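Local coordinates for copper-containing nitrite reductase (Hyphomicrobium denitrificans 1NES1, PDB 6TFD), which probably reduces nitrite to nitric oxide at copper sites, taking electrons from reduced cytochrome c, at residues G65-I70 with S104-K109; N71-E76 with N98-F103. All blocks are in the same frame, centred on the assembly; numbering follows the deposited sequence.

Contact 1: residues G65-I70 with S104-K109; sequences GETVQI and SFIASK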
loop_
_atom_site.group_PDB
_atom_site.type_symbol
_atom_site.label_atom_id
_atom_site.label_comp_id
_atom_site.label_asym_id
_atom_site.label_seq_id
_atom_site.Cartn_x
_atom_site.Cartn_y
_atom_site.Cartn_z
ATOM N N GLY A 65 -36.855 2.785 -26.299
ATOM C CA GLY A 65 -37.305 1.382 -26.330
ATOM C C GLY A 65 -36.278 0.385 -25.802
ATOM O O GLY A 65 -36.644 -0.797 -25.670
ATOM N N GLU A 66 -35.048 0.805 -25.484
ATOM C CA GLU A 66 -34.015 -0.105 -24.908
ATOM C C GLU A 66 -34.398 -0.471 -23.465
ATOM O O GLU A 66 -35.147 0.274 -22.800
ATOM C CB GLU A 66 -32.615 0.510 -25.026
ATOM C CG GLU A 66 -32.066 0.490 -26.452
ATOM C CD GLU A 66 -30.687 1.090 -26.684
ATOM O OE1 GLU A 66 -30.279 2.001 -25.909
ATOM O OE2 GLU A 66 -30.024 0.659 -27.671
ATOM N N THR A 67 -33.967 -1.648 -23.030
ATOM C CA THR A 67 -34.009 -2.094 -21.620
ATOM C C THR A 67 -32.703 -1.633 -20.971
ATOM O O THR A 67 -31.608 -1.932 -21.530
ATOM C CB THR A 67 -34.237 -3.605 -21.536
ATOM O OG1 THR A 67 -35.469 -3.882 -22.191
ATOM C CG2 THR A 67 -34.331 -4.105 -20.112
ATOM N N VAL A 68 -32.821 -0.915 -19.854
ATOM C CA VAL A 68 -31.692 -0.231 -19.159
ATOM C C VAL A 68 -31.486 -0.958 -17.837
ATOM O O VAL A 68 -32.485 -1.136 -17.104
ATOM C CB VAL A 68 -31.994 1.267 -18.962
ATOM C CG1 VAL A 68 -30.928 1.982 -18.147
ATOM C CG2 VAL A 68 -32.174 1.951 -20.308
ATOM N N GLN A 69 -30.258 -1.424 -17.605
ATOM C CA GLN A 69 -29.812 -2.061 -16.339
ATOM C C GLN A 69 -28.770 -1.118 -15.750
ATOM O O GLN A 69 -27.836 -0.723 -16.500
ATOM C CB GLN A 69 -29.230 -3.452 -16.598
ATOM C CG GLN A 69 -28.930 -4.263 -15.340
ATOM C CD GLN A 69 -28.106 -5.511 -15.603
ATOM O OE1 GLN A 69 -28.381 -6.279 -16.521
ATOM N NE2 GLN A 69 -27.090 -5.740 -14.782
ATOM N N ILE A 70 -28.977 -0.697 -14.503
ATOM C CA ILE A 70 -28.023 0.175 -13.767
ATOM C C ILE A 70 -27.560 -0.609 -12.542
ATOM O O ILE A 70 -28.431 -1.048 -11.762
ATOM C CB ILE A 70 -28.666 1.519 -13.381
ATOM C CG1 ILE A 70 -28.980 2.370 -14.614
ATOM C CG2 ILE A 70 -27.788 2.284 -12.387
ATOM C CD1 ILE A 70 -29.835 3.588 -14.305
ATOM N N SER A 104 -33.632 -2.275 -13.297
ATOM C CA SER A 104 -33.876 -2.142 -14.750
ATOM C C SER A 104 -35.262 -1.563 -15.016
ATOM O O SER A 104 -36.146 -1.592 -14.113
ATOM C CB SER A 104 -33.706 -3.464 -15.450
ATOM O OG SER A 104 -34.462 -4.472 -14.798
ATOM N N PHE A 105 -35.429 -1.104 -16.252
ATOM C CA PHE A 105 -36.658 -0.464 -16.777
ATOM C C PHE A 105 -36.523 -0.388 -18.301
ATOM O O PHE A 105 -35.400 -0.552 -18.820
ATOM C CB PHE A 105 -36.885 0.909 -16.121
ATOM C CG PHE A 105 -35.780 1.916 -16.337
ATOM C CD1 PHE A 105 -34.670 1.942 -15.512
ATOM C CD2 PHE A 105 -35.839 2.825 -17.378
ATOM C CE1 PHE A 105 -33.634 2.839 -15.735
ATOM C CE2 PHE A 105 -34.801 3.716 -17.609
ATOM C CZ PHE A 105 -33.700 3.730 -16.782
ATOM N N ILE A 106 -37.644 -0.173 -18.991
ATOM C CA ILE A 106 -37.675 0.081 -20.459
ATOM C C ILE A 106 -37.688 1.598 -20.654
ATOM O O ILE A 106 -38.604 2.258 -20.140
ATOM C CB ILE A 106 -38.864 -0.632 -21.135
ATOM C CG1 ILE A 106 -38.794 -2.154 -20.959
ATOM C CG2 ILE A 106 -38.950 -0.257 -22.610
ATOM C CD1 ILE A 106 -39.535 -2.674 -19.732
ATOM N N ALA A 107 -36.698 2.110 -21.381
ATOM C CA ALA A 107 -36.575 3.524 -21.789
ATOM C C ALA A 107 -37.692 3.876 -22.781
ATOM O O ALA A 107 -37.417 4.144 -23.944
ATOM C CB ALA A 107 -35.196 3.737 -22.357
ATOM N N SER A 108 -38.934 3.868 -22.320
ATOM C CA SER A 108 -40.130 4.089 -23.168
ATOM C C SER A 108 -40.339 5.582 -23.459
ATOM O O SER A 108 -41.102 5.879 -24.397
ATOM C CB SER A 108 -41.349 3.466 -22.529
ATOM O OG SER A 108 -41.426 3.801 -21.153
ATOM N N LYS A 109 -39.699 6.484 -22.698
ATOM C CA LYS A 109 -39.924 7.957 -22.775
ATOM C C LYS A 109 -38.649 8.681 -23.218
ATOM O O LYS A 109 -37.577 8.466 -22.617
ATOM C CB LYS A 109 -40.399 8.496 -21.426
ATOM C CG LYS A 109 -41.571 7.759 -20.786
ATOM C CD LYS A 109 -41.619 7.918 -19.258
ATOM C CE LYS A 109 -43.010 7.854 -18.653
ATOM N NZ LYS A 109 -43.312 6.533 -18.060
#
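F105 holds its CG between the backbone N and the carbonyl carbon (chi1 60°), which swings the ring back over V68 of the adjacent strand; V68 in turn sets CG1 anti to its backbone N (chi1 175°), and the two side chains run alongside each other in the same direction. The ring lies with one face on V68: CB makes a CH-pi contact 4.0 Å from the F105 ring centroid, displaced toward the rim, and V68 CG1 reaches F105 CZ at 3.6 Å. At the edge of the same ring, close to its plane, I70 CD1 meets F105 CE1 at 4.1 Å. The other V68 branch, CG2, packs against A107 CB.

V68 and F105 form a hydrogen-bonded antiparallel pair, with V68 N to F105 O nearly straight at 2.8 Å and the return bond, F105 N to V68 O, more bent at 3.1 Å. The strands are neighbours in a sheet of the N-terminal cupredoxin domain. V68, F105 and A107 face the interior, where V62, L131 and V133 add to the apolar packing and Y87 meets the F105 ring at an inclined angle. The face bearing T67, Q69 and S104 turns instead to the second subunit, whose P266 O is hydrogen-bonded by S104 OG.

A107 centres an inverse gamma turn. Its N bonds to E66 O at 2.8 Å, and its O receives G65 N at 2.8 Å from above the carbonyl plane. I106 CG2 rests 3.9 Å from G65 O.

Contact 2: residues N71-E76 with N98-F103; sequences NLINGE and NASSTF
N71 and T102 lie side by side on two antiparallel strands of a cupredoxin sheet, their side chains pointing the same way as a non-hydrogen-bonded pair. With CG anti to its carbonyl carbon (chi1 -50°), N71 carries OD1 to T102, 3.1 Å from CB and 3.2 Å from CG2. This is packing: the amide is hydrogen-bonded instead by Q69 NE2, at OD1, and to T33 OG1, through ND2.

On the same face, S100 OG sits over the fork of I73, 3.9 Å from both CG1 and CG2. S100 OG donates to N98 O at 2.7 Å, a bond within 98-103 from a side chain to the carbonyl two residues earlier, and it also bonds to Y318 N of the second subunit. With an alanine here instead of S100, N98 O and the Y318 N of the second subunit would probably lose this partner, and a gap is likely to open beside the I73 branches.

L72 and S101 turn to the opposite face, on the side of the copper bound by H80, C117, H122 and M127. Their backbones exchange two hydrogen bonds, and S101 OG bonds to A92 N. Beyond the strand N74 points toward the partner segment, its CB 3.3 Å from A99 O, while its ND2 is hydrogen-bonded to A78 O and V94 O, close to the copper ligand H80. E76 OE2 bonds directly to H80 NE2.

N74 O is gripped by both N98 N, at 2.8 Å, and a water that donates to it and, at 2.8 Å, to N98 OD1.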
loop_
_atom_site.group_PDB
_atom_site.type_symbol
_atom_site.label_atom_id
_atom_site.label_comp_id
_atom_site.label_asym_id
_atom_site.label_seq_id
_atom_site.Cartn_x
_atom_site.Cartn_y
_atom_site.Cartn_z
ATOM N N ASN A 71 -26.248 -0.773 -12.406
ATOM C CA ASN A 71 -25.603 -1.423 -11.240
ATOM C C ASN A 71 -25.012 -0.348 -10.315
ATOM O O ASN A 71 -23.983 0.274 -10.701
ATOM C CB ASN A 71 -24.504 -2.375 -11.702
ATOM C CG ASN A 71 -24.965 -3.333 -12.774
ATOM O OD1 ASN A 71 -26.015 -3.975 -12.649
ATOM N ND2 ASN A 71 -24.161 -3.445 -13.820
ATOM N N LEU A 72 -25.591 -0.168 -9.123
ATOM C CA LEU A 72 -25.015 0.718 -8.078
ATOM C C LEU A 72 -24.092 -0.068 -7.131
ATOM O O LEU A 72 -24.561 -1.025 -6.482
ATOM C CB LEU A 72 -26.137 1.386 -7.278
ATOM C CG LEU A 72 -25.647 2.430 -6.279
ATOM C CD1 LEU A 72 -24.969 3.579 -7.005
ATOM C CD2 LEU A 72 -26.790 2.941 -5.424
ATOM N N ILE A 73 -22.843 0.382 -6.995
ATOM C CA ILE A 73 -21.838 -0.173 -6.043
ATOM C C ILE A 73 -21.395 0.944 -5.096
ATOM O O ILE A 73 -20.959 2.002 -5.586
ATOM C CB ILE A 73 -20.665 -0.793 -6.818
ATOM C CG1 ILE A 73 -21.198 -1.737 -7.903
ATOM C CG2 ILE A 73 -19.704 -1.479 -5.859
ATOM C CD1 ILE A 73 -20.146 -2.528 -8.663
ATOM N N ASN A 74 -21.606 0.735 -3.798
ATOM C CA ASN A 74 -21.179 1.640 -2.701
ATOM C C ASN A 74 -19.646 1.699 -2.700
ATOM O O ASN A 74 -19.022 0.645 -2.567
ATOM C CB ASN A 74 -21.722 1.162 -1.351
ATOM C CG ASN A 74 -21.425 2.121 -0.213
ATOM O OD1 ASN A 74 -20.270 2.459 0.026
ATOM N ND2 ASN A 74 -22.447 2.536 0.519
ATOM N N GLY A 75 -19.066 2.886 -2.853
ATOM C CA GLY A 75 -17.608 3.049 -2.963
ATOM C C GLY A 75 -16.944 3.408 -1.642
ATOM O O GLY A 75 -15.912 2.803 -1.357
ATOM N N GLU A 76 -17.499 4.353 -0.874
ATOM C CA GLU A 76 -16.787 5.040 0.252
ATOM C C GLU A 76 -17.415 4.706 1.615
ATOM O O GLU A 76 -16.731 4.905 2.620
ATOM C CB GLU A 76 -16.693 6.547 -0.022
ATOM C CG GLU A 76 -17.966 7.339 0.259
ATOM C CD GLU A 76 -19.246 6.810 -0.363
ATOM O OE1 GLU A 76 -19.219 6.405 -1.539
ATOM O OE2 GLU A 76 -20.254 6.778 0.341
ATOM N N ASN A 98 -18.705 -1.770 -1.141
ATOM C CA ASN A 98 -18.864 -2.913 -2.084
ATOM C C ASN A 98 -20.326 -3.399 -2.115
ATOM O O ASN A 98 -20.667 -4.163 -3.022
ATOM C CB ASN A 98 -17.898 -4.049 -1.747
ATOM C CG ASN A 98 -16.440 -3.681 -1.931
ATOM O OD1 ASN A 98 -16.113 -2.764 -2.673
ATOM N ND2 ASN A 98 -15.550 -4.442 -1.318
ATOM N N ALA A 99 -21.169 -2.988 -1.167
ATOM C CA ALA A 99 -22.616 -3.287 -1.195
ATOM C C ALA A 99 -23.201 -2.733 -2.499
ATOM O O ALA A 99 -22.887 -1.571 -2.862
ATOM C CB ALA A 99 -23.324 -2.722 0.002
ATOM N N SER A 100 -24.017 -3.561 -3.156
ATOM C CA SER A 100 -24.471 -3.410 -4.557
ATOM C C SER A 100 -25.981 -3.669 -4.633
ATOM O O SER A 100 -26.485 -4.454 -3.822
ATOM C CB SER A 100 -23.709 -4.357 -5.436
ATOM O OG SER A 100 -22.312 -4.269 -5.206
ATOM N N SER A 101 -26.665 -2.962 -5.535
ATOM C CA SER A 101 -28.095 -3.130 -5.904
ATOM C C SER A 101 -28.217 -2.821 -7.395
ATOM O O SER A 101 -27.654 -1.799 -7.828
ATOM C CB SER A 101 -28.977 -2.239 -5.059
ATOM O OG SER A 101 -30.361 -2.420 -5.314
ATOM N N THR A 102 -28.840 -3.697 -8.185
ATOM C CA THR A 102 -29.077 -3.417 -9.627
ATOM C C THR A 102 -30.585 -3.403 -9.867
ATOM O O THR A 102 -31.333 -4.110 -9.135
ATOM C CB THR A 102 -28.283 -4.325 -10.582
ATOM O OG1 THR A 102 -29.167 -5.173 -11.308
ATOM C CG2 THR A 102 -27.235 -5.172 -9.906
ATOM N N PHE A 103 -30.992 -2.538 -10.792
ATOM C CA PHE A 103 -32.402 -2.316 -11.205
ATOM C C PHE A 103 -32.447 -2.090 -12.724
ATOM O O PHE A 103 -31.398 -1.789 -13.362
ATOM C CB PHE A 103 -33.051 -1.188 -10.393
ATOM C CG PHE A 103 -32.558 0.217 -10.652
ATOM C CD1 PHE A 103 -31.382 0.684 -10.077
ATOM C CD2 PHE A 103 -33.296 1.096 -11.428
ATOM C CE1 PHE A 103 -30.944 1.983 -10.301
ATOM C CE2 PHE A 103 -32.855 2.390 -11.648
ATOM C CZ PHE A 103 -31.690 2.834 -11.077
HETATM O O HOH W 1 -16.856 -0.433 -3.960
#

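In the fold
Contacts 1 and 2 are two lengths of one antiparallel strand pair, 67-73 with 100-106, with centres 19 Å apart. Along the chain the order is 65-70, 71-76, 98-103, 104-109, so contact 2 is nested inside the loop that contact 1 closes. The joint is continuous: I70 N probably bonds to F103 O. In the four-stranded sheet, strand 67-73 lies between 30-39 and 100-106, the latter outermost within the chain. The pair thus runs from a more distant end at contact 1 to the neighbourhood of the ligands H80 and M127 of the N-terminal domain's copper at contact 2, and both contacts touch the second subunit, joining this domain to the assembly.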